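Local coordinates for Alr4995 protein (PDB 6LRF) that acts as a bifunctional arginine dihydrolase and ornithine cyclodeaminase, probably turning arginine into ornithine and ornithine onward into proline, at residues K61-L66 and E94-E99; V342-I347 and V435-I440; L350-A355 and V382-P387. One frame throughout, in Å; residues are numbered along the deposited sequence.

Contact 1: residues K61-L66 and E94-E99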
loop_
_atom_site.group_PDB
_atom_site.type_symbol
_atom_site.label_atom_id
_atom_site.label_comp_id
_atom_site.label_asym_id
_atom_site.label_seq_id
_atom_site.Cartn_x
_atom_site.Cartn_y
_atom_site.Cartn_z
ATOM N N LYS B 61 -22.699 -12.849 54.340
ATOM C CA LYS B 61 -22.165 -13.916 53.500
ATOM C C LYS B 61 -22.851 -13.880 52.141
ATOM O O LYS B 61 -24.080 -13.759 52.065
ATOM C CB LYS B 61 -22.369 -15.291 54.149
ATOM C CG LYS B 61 -21.340 -15.699 55.209
ATOM C CD LYS B 61 -20.854 -17.143 54.964
ATOM C CE LYS B 61 -20.376 -17.876 56.231
ATOM N NZ LYS B 61 -19.791 -17.000 57.286
ATOM N N GLY B 62 -22.059 -13.975 51.072
ATOM C CA GLY B 62 -22.597 -14.063 49.724
ATOM C C GLY B 62 -22.730 -12.733 49.001
ATOM O O GLY B 62 -23.190 -12.681 47.856
ATOM N N TRP B 63 -22.343 -11.656 49.680
ATOM C CA TRP B 63 -22.325 -10.325 49.079
ATOM C C TRP B 63 -20.987 -9.673 49.379
ATOM O O TRP B 63 -20.902 -8.751 50.189
ATOM C CB TRP B 63 -23.490 -9.480 49.598
ATOM C CG TRP B 63 -24.803 -10.199 49.448
ATOM C CD1 TRP B 63 -25.563 -10.743 50.446
ATOM C CD2 TRP B 63 -25.489 -10.489 48.222
ATOM N NE1 TRP B 63 -26.689 -11.335 49.916
ATOM C CE2 TRP B 63 -26.662 -11.198 48.552
ATOM C CE3 TRP B 63 -25.225 -10.212 46.874
ATOM C CZ2 TRP B 63 -27.570 -11.633 47.589
ATOM C CZ3 TRP B 63 -26.128 -10.644 45.917
ATOM C CH2 TRP B 63 -27.287 -11.350 46.279
ATOM N N PRO B 64 -19.931 -10.164 48.717
ATOM C CA PRO B 64 -18.555 -9.758 49.011
ATOM C C PRO B 64 -18.303 -8.277 48.745
ATOM O O PRO B 64 -17.436 -7.673 49.380
ATOM C CB PRO B 64 -17.727 -10.627 48.059
ATOM C CG PRO B 64 -18.651 -10.923 46.927
ATOM C CD PRO B 64 -20.001 -11.064 47.549
ATOM N N ASP B 65 -19.051 -7.692 47.814
ATOM C CA ASP B 65 -18.774 -6.321 47.414
ATOM C C ASP B 65 -19.521 -5.336 48.308
ATOM O O ASP B 65 -19.463 -4.123 48.099
ATOM C CB ASP B 65 -19.124 -6.111 45.941
ATOM C CG ASP B 65 -18.151 -6.825 45.006
ATOM O OD1 ASP B 65 -16.919 -6.666 45.186
ATOM O OD2 ASP B 65 -18.618 -7.557 44.106
ATOM N N LEU B 66 -20.183 -5.864 49.333
ATOM C CA LEU B 66 -20.798 -5.021 50.349
ATOM C C LEU B 66 -19.752 -4.111 51.015
ATOM O O LEU B 66 -20.091 -3.077 51.587
ATOM C CB LEU B 66 -21.515 -5.881 51.390
ATOM C CG LEU B 66 -22.598 -5.172 52.201
ATOM C CD1 LEU B 66 -23.868 -5.070 51.384
ATOM C CD2 LEU B 66 -22.859 -5.877 53.530
ATOM N N GLU B 94 -28.628 -4.426 48.223
ATOM C CA GLU B 94 -29.566 -3.309 48.346
ATOM C C GLU B 94 -30.428 -3.306 49.612
ATOM O O GLU B 94 -30.549 -2.254 50.261
ATOM C CB GLU B 94 -30.454 -3.249 47.103
ATOM C CG GLU B 94 -29.663 -2.847 45.876
ATOM C CD GLU B 94 -30.444 -2.978 44.573
ATOM O OE1 GLU B 94 -31.692 -3.067 44.605
ATOM O OE2 GLU B 94 -29.799 -2.990 43.508
ATOM N N PRO B 95 -31.034 -4.458 49.977
ATOM C CA PRO B 95 -31.754 -4.463 51.255
ATOM C C PRO B 95 -30.893 -4.059 52.458
ATOM O O PRO B 95 -31.369 -3.302 53.306
ATOM C CB PRO B 95 -32.207 -5.920 51.383
ATOM C CG PRO B 95 -32.388 -6.349 49.981
ATOM C CD PRO B 95 -31.246 -5.722 49.243
ATOM N N TYR B 96 -29.648 -4.525 52.516
ATOM C CA TYR B 96 -28.794 -4.258 53.669
ATOM C C TYR B 96 -28.384 -2.803 53.735
ATOM O O TYR B 96 -28.339 -2.219 54.827
ATOM C CB TYR B 96 -27.567 -5.167 53.640
ATOM C CG TYR B 96 -27.981 -6.603 53.697
ATOM C CD1 TYR B 96 -28.428 -7.155 54.891
ATOM C CD2 TYR B 96 -27.987 -7.401 52.554
ATOM C CE1 TYR B 96 -28.842 -8.470 54.962
ATOM C CE2 TYR B 96 -28.393 -8.731 52.616
ATOM C CZ TYR B 96 -28.822 -9.255 53.829
ATOM O OH TYR B 96 -29.241 -10.564 53.932
ATOM N N PHE B 97 -28.115 -2.207 52.570
ATOM C CA PHE B 97 -27.777 -0.788 52.513
ATOM C C PHE B 97 -29.002 0.039 52.904
ATOM O O PHE B 97 -28.911 0.952 53.733
ATOM C CB PHE B 97 -27.263 -0.401 51.112
ATOM C CG PHE B 97 -25.851 -0.859 50.832
ATOM C CD1 PHE B 97 -24.900 -0.898 51.851
ATOM C CD2 PHE B 97 -25.467 -1.240 49.556
ATOM C CE1 PHE B 97 -23.592 -1.299 51.606
ATOM C CE2 PHE B 97 -24.146 -1.637 49.298
ATOM C CZ PHE B 97 -23.211 -1.666 50.335
ATOM N N LYS B 98 -30.151 -0.296 52.327
ATOM C CA LYS B 98 -31.386 0.406 52.648
ATOM C C LYS B 98 -31.691 0.352 54.161
ATOM O O LYS B 98 -32.102 1.356 54.777
ATOM C CB LYS B 98 -32.551 -0.184 51.849
ATOM C CG LYS B 98 -33.849 0.510 52.118
ATOM C CD LYS B 98 -34.986 -0.085 51.324
ATOM C CE LYS B 98 -36.183 0.839 51.417
ATOM N NZ LYS B 98 -37.393 0.269 50.772
ATOM N N GLU B 99 -31.472 -0.823 54.749
ATOM C CA GLU B 99 -31.676 -1.015 56.184
ATOM C C GLU B 99 -30.790 -0.070 56.978
ATOM O O GLU B 99 -31.247 0.563 57.920
ATOM C CB GLU B 99 -31.379 -2.452 56.603
ATOM C CG GLU B 99 -31.744 -2.739 58.056
ATOM C CD GLU B 99 -31.423 -4.170 58.459
ATOM O OE1 GLU B 99 -30.215 -4.525 58.466
ATOM O OE2 GLU B 99 -32.380 -4.948 58.727
#

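Contact 2: residues V342-I347 and V435-I440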
loop_
_atom_site.group_PDB
_atom_site.type_symbol
_atom_site.label_atom_id
_atom_site.label_comp_id
_atom_site.label_asym_id
_atom_site.label_seq_id
_atom_site.Cartn_x
_atom_site.Cartn_y
_atom_site.Cartn_z
ATOM N N VAL B 342 -25.593 18.407 22.985
ATOM C CA VAL B 342 -25.448 17.012 22.555
ATOM C C VAL B 342 -26.748 16.530 21.895
ATOM O O VAL B 342 -26.723 15.786 20.902
ATOM C CB VAL B 342 -25.050 16.078 23.730
ATOM C CG1 VAL B 342 -25.097 14.610 23.300
ATOM C CG2 VAL B 342 -23.660 16.439 24.257
HETATM N N MSE B 343 -27.885 16.966 22.438
HETATM C CA MSE B 343 -29.189 16.671 21.834
HETATM C C MSE B 343 -29.282 17.167 20.379
HETATM O O MSE B 343 -29.817 16.480 19.512
HETATM C CB MSE B 343 -30.320 17.295 22.656
HETATM C CG MSE B 343 -31.706 17.019 22.076
HETATM SE SE MSE B 343 -32.134 15.058 21.968
HETATM C CE MSE B 343 -32.976 14.814 23.753
ATOM N N GLU B 344 -28.768 18.360 20.115
ATOM C CA GLU B 344 -28.773 18.900 18.757
ATOM C C GLU B 344 -27.916 18.064 17.818
ATOM O O GLU B 344 -28.261 17.847 16.646
ATOM C CB GLU B 344 -28.264 20.333 18.753
ATOM C CG GLU B 344 -29.159 21.310 19.475
ATOM C CD GLU B 344 -28.625 22.724 19.388
ATOM O OE1 GLU B 344 -27.537 22.997 19.954
ATOM O OE2 GLU B 344 -29.287 23.547 18.721
ATOM N N GLU B 345 -26.788 17.602 18.329
ATOM C CA GLU B 345 -25.908 16.776 17.530
ATOM C C GLU B 345 -26.614 15.457 17.148
ATOM O O GLU B 345 -26.565 15.016 15.990
ATOM C CB GLU B 345 -24.616 16.517 18.287
ATOM C CG GLU B 345 -23.527 15.878 17.455
ATOM C CD GLU B 345 -22.534 16.888 16.883
ATOM O OE1 GLU B 345 -22.176 17.867 17.595
ATOM O OE2 GLU B 345 -22.110 16.688 15.719
ATOM N N ILE B 346 -27.293 14.853 18.119
ATOM C CA ILE B 346 -28.031 13.614 17.903
ATOM C C ILE B 346 -29.175 13.796 16.919
ATOM O O ILE B 346 -29.320 13.027 15.971
ATOM C CB ILE B 346 -28.592 13.058 19.236
ATOM C CG1 ILE B 346 -27.452 12.581 20.150
ATOM C CG2 ILE B 346 -29.598 11.939 18.988
ATOM C CD1 ILE B 346 -27.864 12.420 21.612
ATOM N N ILE B 347 -29.998 14.808 17.148
ATOM C CA ILE B 347 -31.148 15.052 16.288
ATOM C C ILE B 347 -30.706 15.361 14.846
ATOM O O ILE B 347 -31.359 14.928 13.889
ATOM C CB ILE B 347 -32.012 16.191 16.855
ATOM C CG1 ILE B 347 -32.534 15.793 18.239
ATOM C CG2 ILE B 347 -33.178 16.514 15.923
ATOM C CD1 ILE B 347 -33.322 14.506 18.238
ATOM N N VAL B 435 -31.730 28.043 12.909
ATOM C CA VAL B 435 -30.869 27.660 14.029
ATOM C C VAL B 435 -31.582 26.547 14.779
ATOM O O VAL B 435 -32.767 26.297 14.532
ATOM C CB VAL B 435 -30.573 28.823 14.994
ATOM C CG1 VAL B 435 -29.858 29.960 14.271
ATOM C CG2 VAL B 435 -31.864 29.317 15.637
ATOM N N ASP B 436 -30.869 25.889 15.687
ATOM C CA ASP B 436 -31.424 24.760 16.437
ATOM C C ASP B 436 -31.798 23.623 15.475
ATOM O O ASP B 436 -31.255 23.536 14.369
ATOM C CB ASP B 436 -32.635 25.205 17.272
ATOM C CG ASP B 436 -32.823 24.368 18.541
ATOM O OD1 ASP B 436 -33.201 23.174 18.432
ATOM O OD2 ASP B 436 -32.613 24.912 19.648
ATOM N N VAL B 437 -32.698 22.737 15.892
ATOM C CA VAL B 437 -32.969 21.521 15.126
ATOM C C VAL B 437 -34.456 21.215 15.009
ATOM O O VAL B 437 -34.843 20.110 14.652
ATOM C CB VAL B 437 -32.253 20.280 15.756
ATOM C CG1 VAL B 437 -30.722 20.429 15.685
ATOM C CG2 VAL B 437 -32.697 20.072 17.205
ATOM N N LEU B 438 -35.296 22.194 15.311
ATOM C CA LEU B 438 -36.736 22.030 15.137
ATOM C C LEU B 438 -37.184 22.309 13.707
ATOM O O LEU B 438 -36.551 23.077 12.988
ATOM C CB LEU B 438 -37.497 22.961 16.088
ATOM C CG LEU B 438 -37.305 22.708 17.578
ATOM C CD1 LEU B 438 -38.007 23.799 18.380
ATOM C CD2 LEU B 438 -37.852 21.340 17.910
ATOM N N GLY B 439 -38.277 21.672 13.302
ATOM C CA GLY B 439 -38.923 21.981 12.044
ATOM C C GLY B 439 -38.064 21.680 10.837
ATOM O O GLY B 439 -38.063 22.430 9.864
ATOM N N ILE B 440 -37.323 20.579 10.907
ATOM C CA ILE B 440 -36.488 20.137 9.791
ATOM C C ILE B 440 -36.689 18.646 9.582
ATOM O O ILE B 440 -36.622 17.864 10.528
ATOM C CB ILE B 440 -34.998 20.425 10.046
ATOM C CG1 ILE B 440 -34.788 21.893 10.408
ATOM C CG2 ILE B 440 -34.145 20.047 8.805
ATOM C CD1 ILE B 440 -33.576 22.162 11.269
#

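Contact 3: residues L350-A355 and V382-P387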
loop_
_atom_site.group_PDB
_atom_site.type_symbol
_atom_site.label_atom_id
_atom_site.label_comp_id
_atom_site.label_asym_id
_atom_site.label_seq_id
_atom_site.Cartn_x
_atom_site.Cartn_y
_atom_site.Cartn_z
ATOM N N LEU B 350 -30.097 12.017 13.341
ATOM C CA LEU B 350 -31.339 11.271 13.163
ATOM C C LEU B 350 -32.228 11.836 12.050
ATOM O O LEU B 350 -32.948 11.090 11.377
ATOM C CB LEU B 350 -32.126 11.241 14.463
ATOM C CG LEU B 350 -31.516 10.393 15.578
ATOM C CD1 LEU B 350 -32.409 10.407 16.826
ATOM C CD2 LEU B 350 -31.274 8.976 15.077
ATOM N N ILE B 351 -32.191 13.153 11.879
ATOM C CA ILE B 351 -32.940 13.812 10.815
ATOM C C ILE B 351 -32.604 13.188 9.448
ATOM O O ILE B 351 -33.499 12.906 8.646
ATOM C CB ILE B 351 -32.669 15.331 10.815
ATOM C CG1 ILE B 351 -33.496 16.004 11.909
ATOM C CG2 ILE B 351 -33.037 15.960 9.474
ATOM C CD1 ILE B 351 -33.101 17.450 12.168
ATOM N N ASP B 352 -31.322 12.932 9.208
ATOM C CA ASP B 352 -30.879 12.273 7.977
ATOM C C ASP B 352 -31.393 10.844 7.809
ATOM O O ASP B 352 -31.581 10.369 6.689
ATOM C CB ASP B 352 -29.359 12.271 7.917
ATOM C CG ASP B 352 -28.793 13.667 7.842
ATOM O OD1 ASP B 352 -27.689 13.892 8.382
ATOM O OD2 ASP B 352 -29.468 14.541 7.241
ATOM N N LEU B 353 -31.620 10.152 8.913
ATOM C CA LEU B 353 -32.178 8.806 8.835
ATOM C C LEU B 353 -33.688 8.845 8.654
ATOM O O LEU B 353 -34.331 7.804 8.531
ATOM C CB LEU B 353 -31.825 7.995 10.085
ATOM C CG LEU B 353 -30.482 7.269 10.107
ATOM C CD1 LEU B 353 -29.364 8.203 9.721
ATOM C CD2 LEU B 353 -30.236 6.681 11.492
ATOM N N GLY B 354 -34.262 10.042 8.646
ATOM C CA GLY B 354 -35.694 10.168 8.463
ATOM C C GLY B 354 -36.504 10.110 9.747
ATOM O O GLY B 354 -37.715 9.884 9.705
ATOM N N ALA B 355 -35.846 10.298 10.889
ATOM C CA ALA B 355 -36.565 10.423 12.153
ATOM C C ALA B 355 -37.449 11.665 12.094
ATOM O O ALA B 355 -37.028 12.713 11.606
ATOM C CB ALA B 355 -35.603 10.505 13.329
ATOM N N VAL B 382 -26.665 22.909 10.160
ATOM C CA VAL B 382 -25.739 22.569 9.085
ATOM C C VAL B 382 -26.372 21.612 8.084
ATOM O O VAL B 382 -26.737 20.498 8.431
ATOM C CB VAL B 382 -24.446 21.949 9.637
ATOM C CG1 VAL B 382 -23.474 21.602 8.477
ATOM C CG2 VAL B 382 -23.784 22.912 10.606
ATOM N N SER B 383 -26.478 22.044 6.832
ATOM C CA SER B 383 -27.157 21.247 5.814
ATOM C C SER B 383 -26.352 20.019 5.397
ATOM O O SER B 383 -25.132 19.944 5.585
ATOM C CB SER B 383 -27.459 22.098 4.589
ATOM O OG SER B 383 -26.240 22.598 4.075
ATOM N N THR B 384 -27.069 19.057 4.832
ATOM C CA THR B 384 -26.506 17.788 4.378
ATOM C C THR B 384 -26.664 17.706 2.859
ATOM O O THR B 384 -27.189 18.641 2.239
ATOM C CB THR B 384 -27.219 16.600 5.048
ATOM O OG1 THR B 384 -28.570 16.534 4.579
ATOM C CG2 THR B 384 -27.246 16.792 6.566
ATOM N N ILE B 385 -26.264 16.597 2.254
ATOM C CA ILE B 385 -26.469 16.460 0.809
ATOM C C ILE B 385 -27.923 16.130 0.469
ATOM O O ILE B 385 -28.321 16.191 -0.701
ATOM C CB ILE B 385 -25.573 15.366 0.185
ATOM C CG1 ILE B 385 -26.010 13.975 0.666
ATOM C CG2 ILE B 385 -24.096 15.629 0.484
ATOM C CD1 ILE B 385 -25.250 12.815 0.006
ATOM N N TYR B 386 -28.714 15.768 1.480
ATOM C CA TYR B 386 -30.017 15.147 1.215
ATOM C C TYR B 386 -31.153 16.136 1.070
ATOM O O TYR B 386 -31.123 17.197 1.697
ATOM C CB TYR B 386 -30.344 14.150 2.326
ATOM C CG TYR B 386 -29.363 13.024 2.344
ATOM C CD1 TYR B 386 -29.372 12.065 1.335
ATOM C CD2 TYR B 386 -28.401 12.932 3.344
ATOM C CE1 TYR B 386 -28.460 11.037 1.325
ATOM C CE2 TYR B 386 -27.484 11.902 3.346
ATOM C CZ TYR B 386 -27.518 10.954 2.334
ATOM O OH TYR B 386 -26.601 9.923 2.327
ATOM N N PRO B 387 -32.173 15.787 0.252
ATOM C CA PRO B 387 -33.352 16.644 0.064
ATOM C C PRO B 387 -34.027 16.903 1.400
ATOM O O PRO B 387 -34.259 15.962 2.159
ATOM C CB PRO B 387 -34.268 15.825 -0.860
ATOM C CG PRO B 387 -33.411 14.780 -1.446
ATOM C CD PRO B 387 -32.330 14.496 -0.442
#

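Contact 1: residues K61-L66 and E94-E99
Leu66 and Phe97 have the nearest CA atoms of the two segments, 8.4 Å apart, where the irregular loop 61-66 passes helix 93-103. The spacing is filled by side chains, and no hydrogen bond crosses it. Both segments belong to the dimethylargininase-like part of the chain, a member of the guanidine-modifying enzyme family, so the contact packs a loop against a helix in what is probably the α/β-propeller fold of that family. The loop is folded on itself by a backbone bond from Leu66 N to Trp63 O (3.1 Å), which keeps the two residues that meet the helix close together. Leu66 has CG opposite its backbone N (chi1 -159°), and this swing carries the branched end toward the helix although the CB itself points past it. Its CD1 touches Tyr96 CB, at 4.3 Å. A branched, flexible aliphatic chain suits a buried place beside Tyr96 and Phe97, where it can touch the CB of one and the ring face of the other, and Glu93 adds a further neighbour. Nearer the surface, Trp63 and Tyr96 both direct their CB atoms across the contact. Their rings meet obliquely, planes 46° apart, with Trp63 CD1 4.1 Å from Tyr96 CE2, so large aromatics bridge the gap without stacking. On the buried side Phe97, which also packs on Ala72, offers a broad apolar surface to Leu66 in a CH-π contact: Leu66 CD1 stands 3.9 Å from the Phe97 ring centroid, over one face and displaced toward the rim, with Phe97 CZ its closest atom at 3.6 Å.

Contact 2: residues V342-I347 and V435-I440
Glu344 sets its CG beside its own backbone N (chi1 -66°) and then continues extended, which carries the carboxylate outward from the helix to Asp436. There Asp436 places CG opposite its backbone N (chi1 -151°), and the two side chains cross at about a right angle with their carboxylate planes 54° apart. Glu344 OE2 comes to 3.4 Å from Asp436 CA. Behind this polar end the contact is apolar. Val437 points its CB at helix 340-352 and sets its two methyls against Glu344 and Ile347, about one turn apart on the helix: its CG1 rests 3.7 Å from Glu344 O and also lies against Glu344 CB, while its CG2 meets Ile347 CG2 at 3.8 Å. Two branched residues suit this buried spot, being compact and stiff. The packing fastens the helix to the connection between strands 432-435 and 440-442, which leads from one side of a seven-stranded mixed sheet to its opposite edge. Within the loop, a short bond from Val437 N to Asp436 OD1 keeps the carboxylate close to its own backbone. Asp436 OD2 is hydrogen-bonded to His340 NE2. Glu344 OE2 and Asp436 OD2 nevertheless lie 3.7 Å apart without a bond, and Asp379 brings a third carboxylate close. So much negative charge in a buried place would be costly unless it were offset, perhaps by the hydrogen-bonded His340 and by Arg555, a long and weak ion-pair partner of Glu344.

Contact 3: residues L350-A355 and V382-P387
Thr384 OG1 takes part in two hydrogen bonds: it accepts one from Tyr386 N (3.2 Å) and donates a weak one to Asp352 OD2 (3.4 Å). The first bond makes an ST turn, and it depends on the hydroxyl lying between the backbone N and the carbonyl carbon (chi1 67°), where it can face the amide two residues on. The same torsion sets the methyl toward the carboxylate, with Thr384 CG2 only 3.2 Å from Asp352 OD2. Threonine suits the place because its hydroxyl can accept from the amide and donate to Asp352; its methyl is pressed tightly against the carboxylate. Asp352 stands in the last turn of helix 340-352, and through it that end meets the loop leading into strand 388-392. The helix finishes in a Schellman motif: Gly354 has positive phi, Gly354 N bonds to Ile351 O, and Ala355 N reaches back to Leu350 O at 3.0 Å. Glycine suits that position because a CB there would press on the carbonyl O of Leu353. Tyr386 comes only to the margin of this pair, its CD2 4.3 Å from Asp352 OD2. One face of its ring carries Ile385 CG1, 3.5 Å above the plane and over the centre, and the ring also makes a cation-π contact with Arg444. Ile385 and Tyr386 both pack on Ala648 of the second subunit.

How the contacts relate
From the N terminus, contact 1 comes first: it closes a short loop holding strands 73-76 and 79-82, tying the loop after strand 53-56 to helix 93-103 within the dimethylargininase-like part, and ends well before the others begin. It lies apart in space as well, with nearest atoms about 27 Å from contact 2 and about 30 Å from contact 3. Contact 2 opens next, on helix 340-352, and closes only at 435-440. Contact 3 starts farther along that same helix and is complete by 387, wholly within this longer span. Thus one helix is tied at two levels to connections of the seven-stranded sheet. The two contacts touch through Ile351, whose CG1 packs against Ile440 O.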